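Local coordinates for protein rhamnonate dehydratase (Gibberella zeae PH-1, PDB 3FXG) that probably dehydrates L-rhamnonate in sugar-acid breakdown, as a magnesium-dependent lyase of the enolase superfamily, at residues D7-K12 against G145-E150. Sequence-based numbering, arbitrary orientation.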
# COMPACT_ATOMS: atom_id res chain seq x y z
N ASP A 7 1.07 -29.91 46.28
CA ASP A 7 2.49 -29.62 46.45
C ASP A 7 3.15 -30.33 45.27
O ASP A 7 3.40 -31.53 45.32
CB ASP A 7 3.00 -30.22 47.76
CG ASP A 7 4.44 -29.84 48.05
OD1 ASP A 7 5.05 -30.45 48.96
OD2 ASP A 7 4.97 -28.93 47.37
N PHE A 8 3.41 -29.57 44.21
CA PHE A 8 4.00 -30.13 42.99
C PHE A 8 5.51 -30.31 43.10
O PHE A 8 6.22 -29.41 43.55
CB PHE A 8 3.69 -29.22 41.80
CG PHE A 8 3.33 -29.96 40.54
CD1 PHE A 8 2.03 -30.40 40.33
CD2 PHE A 8 4.29 -30.23 39.58
CE1 PHE A 8 1.69 -31.10 39.17
CE2 PHE A 8 3.96 -30.92 38.41
CZ PHE A 8 2.66 -31.36 38.21
N PRO A 9 6.03 -31.47 42.67
CA PRO A 9 7.47 -31.71 42.74
C PRO A 9 8.26 -30.78 41.81
O PRO A 9 7.81 -30.47 40.71
CB PRO A 9 7.60 -33.18 42.35
CG PRO A 9 6.43 -33.40 41.44
CD PRO A 9 5.32 -32.65 42.14
N LYS A 10 9.42 -30.34 42.27
CA LYS A 10 10.29 -29.46 41.48
C LYS A 10 11.24 -30.31 40.64
O LYS A 10 11.34 -31.52 40.84
CB LYS A 10 11.12 -28.57 42.41
CG LYS A 10 10.32 -27.62 43.29
CD LYS A 10 9.60 -26.56 42.48
CE LYS A 10 9.33 -25.31 43.33
NZ LYS A 10 8.53 -25.61 44.55
N ILE A 11 11.93 -29.67 39.69
CA ILE A 11 12.88 -30.39 38.85
C ILE A 11 14.13 -30.67 39.68
O ILE A 11 14.71 -29.75 40.27
CB ILE A 11 13.29 -29.56 37.62
CG1 ILE A 11 12.08 -29.37 36.70
CG2 ILE A 11 14.44 -30.25 36.88
CD1 ILE A 11 12.34 -28.40 35.55
N LYS A 12 14.54 -31.93 39.71
CA LYS A 12 15.70 -32.35 40.47
C LYS A 12 16.95 -32.51 39.61
O LYS A 12 18.04 -32.08 40.01
CB LYS A 12 15.39 -33.68 41.17
CG LYS A 12 16.56 -34.26 41.96
CD LYS A 12 16.17 -35.58 42.60
CE LYS A 12 17.31 -36.16 43.42
NZ LYS A 12 16.93 -37.42 44.12
N GLY A 145 2.44 -34.55 32.55
CA GLY A 145 1.39 -35.53 32.35
C GLY A 145 1.55 -36.71 33.29
O GLY A 145 0.57 -37.23 33.82
N LYS A 146 2.80 -37.12 33.51
CA LYS A 146 3.07 -38.25 34.39
C LYS A 146 2.78 -37.93 35.85
O LYS A 146 2.22 -38.76 36.57
CB LYS A 146 4.51 -38.72 34.21
CG LYS A 146 4.69 -39.50 32.92
CD LYS A 146 6.13 -39.79 32.57
CE LYS A 146 6.19 -40.61 31.29
NZ LYS A 146 7.58 -40.83 30.81
N VAL A 147 3.13 -36.73 36.29
CA VAL A 147 2.86 -36.35 37.67
C VAL A 147 1.36 -36.30 37.95
O VAL A 147 0.90 -36.75 39.00
CB VAL A 147 3.48 -34.97 38.01
CG1 VAL A 147 3.06 -34.53 39.41
CG2 VAL A 147 5.01 -35.06 37.94
N ARG A 148 0.59 -35.77 37.00
CA ARG A 148 -0.86 -35.67 37.15
C ARG A 148 -1.59 -36.93 36.70
O ARG A 148 -2.80 -37.05 36.87
CB ARG A 148 -1.40 -34.48 36.36
CG ARG A 148 -0.95 -33.14 36.91
CD ARG A 148 -1.40 -32.01 36.02
NE ARG A 148 -1.06 -30.72 36.59
CZ ARG A 148 -0.71 -29.66 35.87
NH1 ARG A 148 -0.65 -29.75 34.55
NH2 ARG A 148 -0.42 -28.52 36.47
N ASN A 149 -0.85 -37.87 36.11
CA ASN A 149 -1.43 -39.11 35.61
C ASN A 149 -2.48 -38.81 34.53
O ASN A 149 -3.56 -39.40 34.51
CB ASN A 149 -2.09 -39.90 36.75
CG ASN A 149 -2.46 -41.31 36.34
OD1 ASN A 149 -3.43 -41.89 36.84
ND2 ASN A 149 -1.68 -41.88 35.42
N GLU A 150 -2.14 -37.89 33.63
CA GLU A 150 -3.04 -37.52 32.53
C GLU A 150 -2.28 -37.43 31.21
O GLU A 150 -1.08 -37.17 31.20
CB GLU A 150 -3.70 -36.16 32.81
CG GLU A 150 -4.69 -36.15 33.97
CD GLU A 150 -5.42 -34.81 34.11
OE1 GLU A 150 -6.13 -34.41 33.16
OE2 GLU A 150 -5.29 -34.16 35.17
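Apolar packing with a CH-pi contact joins Phe-8 and Pro-9, on the irregular segment leading into strand 11-19, to Val-147 and Arg-148 at the C-terminal end of helix 128-148. No hydrogen bond crosses between the two segments. Val-147 puts CG1 over one face of the Phe-8 ring, 3.9 Å from its centroid and 29° off the ring normal, displaced toward the far end of the ring, where CG1 lies 3.4 Å from CZ of Phe-8. A flat phenyl suits this buried place, offering the methyl a broad apolar face with no polar group to satisfy. With chi1 at 174°, CG1 of the valine lies anti to the backbone N and is the methyl turned onto the ring. Pro-9 meets the same valine tip to tip: CG1 also touches Pro-9 CD at 4.0 Å, and CG2 adds a second contact to the rigid, apolar pyrrolidine, 4.1 Å from Pro-9 CG.

The helix ends here in a Schellman motif: Glu-150 N bonds to Gly-145 O at 2.8 Å, a weak bond runs from Asn-149 N to Lys-146 O, and Asn-149 takes positive phi as the C-prime residue. Helix and strand both belong to the N-terminal capping domain of the enolase superfamily, in which an antiparallel sheet packs against helices, away from the barrel that holds the magnesium ion.

Arg-148 crosses Phe-8 at about a right angle, its extended chain bringing NE to 3.8 Å from CE1 of the phenyl ring. The planes are 62° apart, so this is no parallel stack; the ring's CZ corner lies over one guanidinium face. An arginine can lay its aliphatic CG by the phenylalanine and still send its charge onward, NE pairing with Glu-150 of the second subunit and NH2 with that subunit's Arg-154 carbonyl.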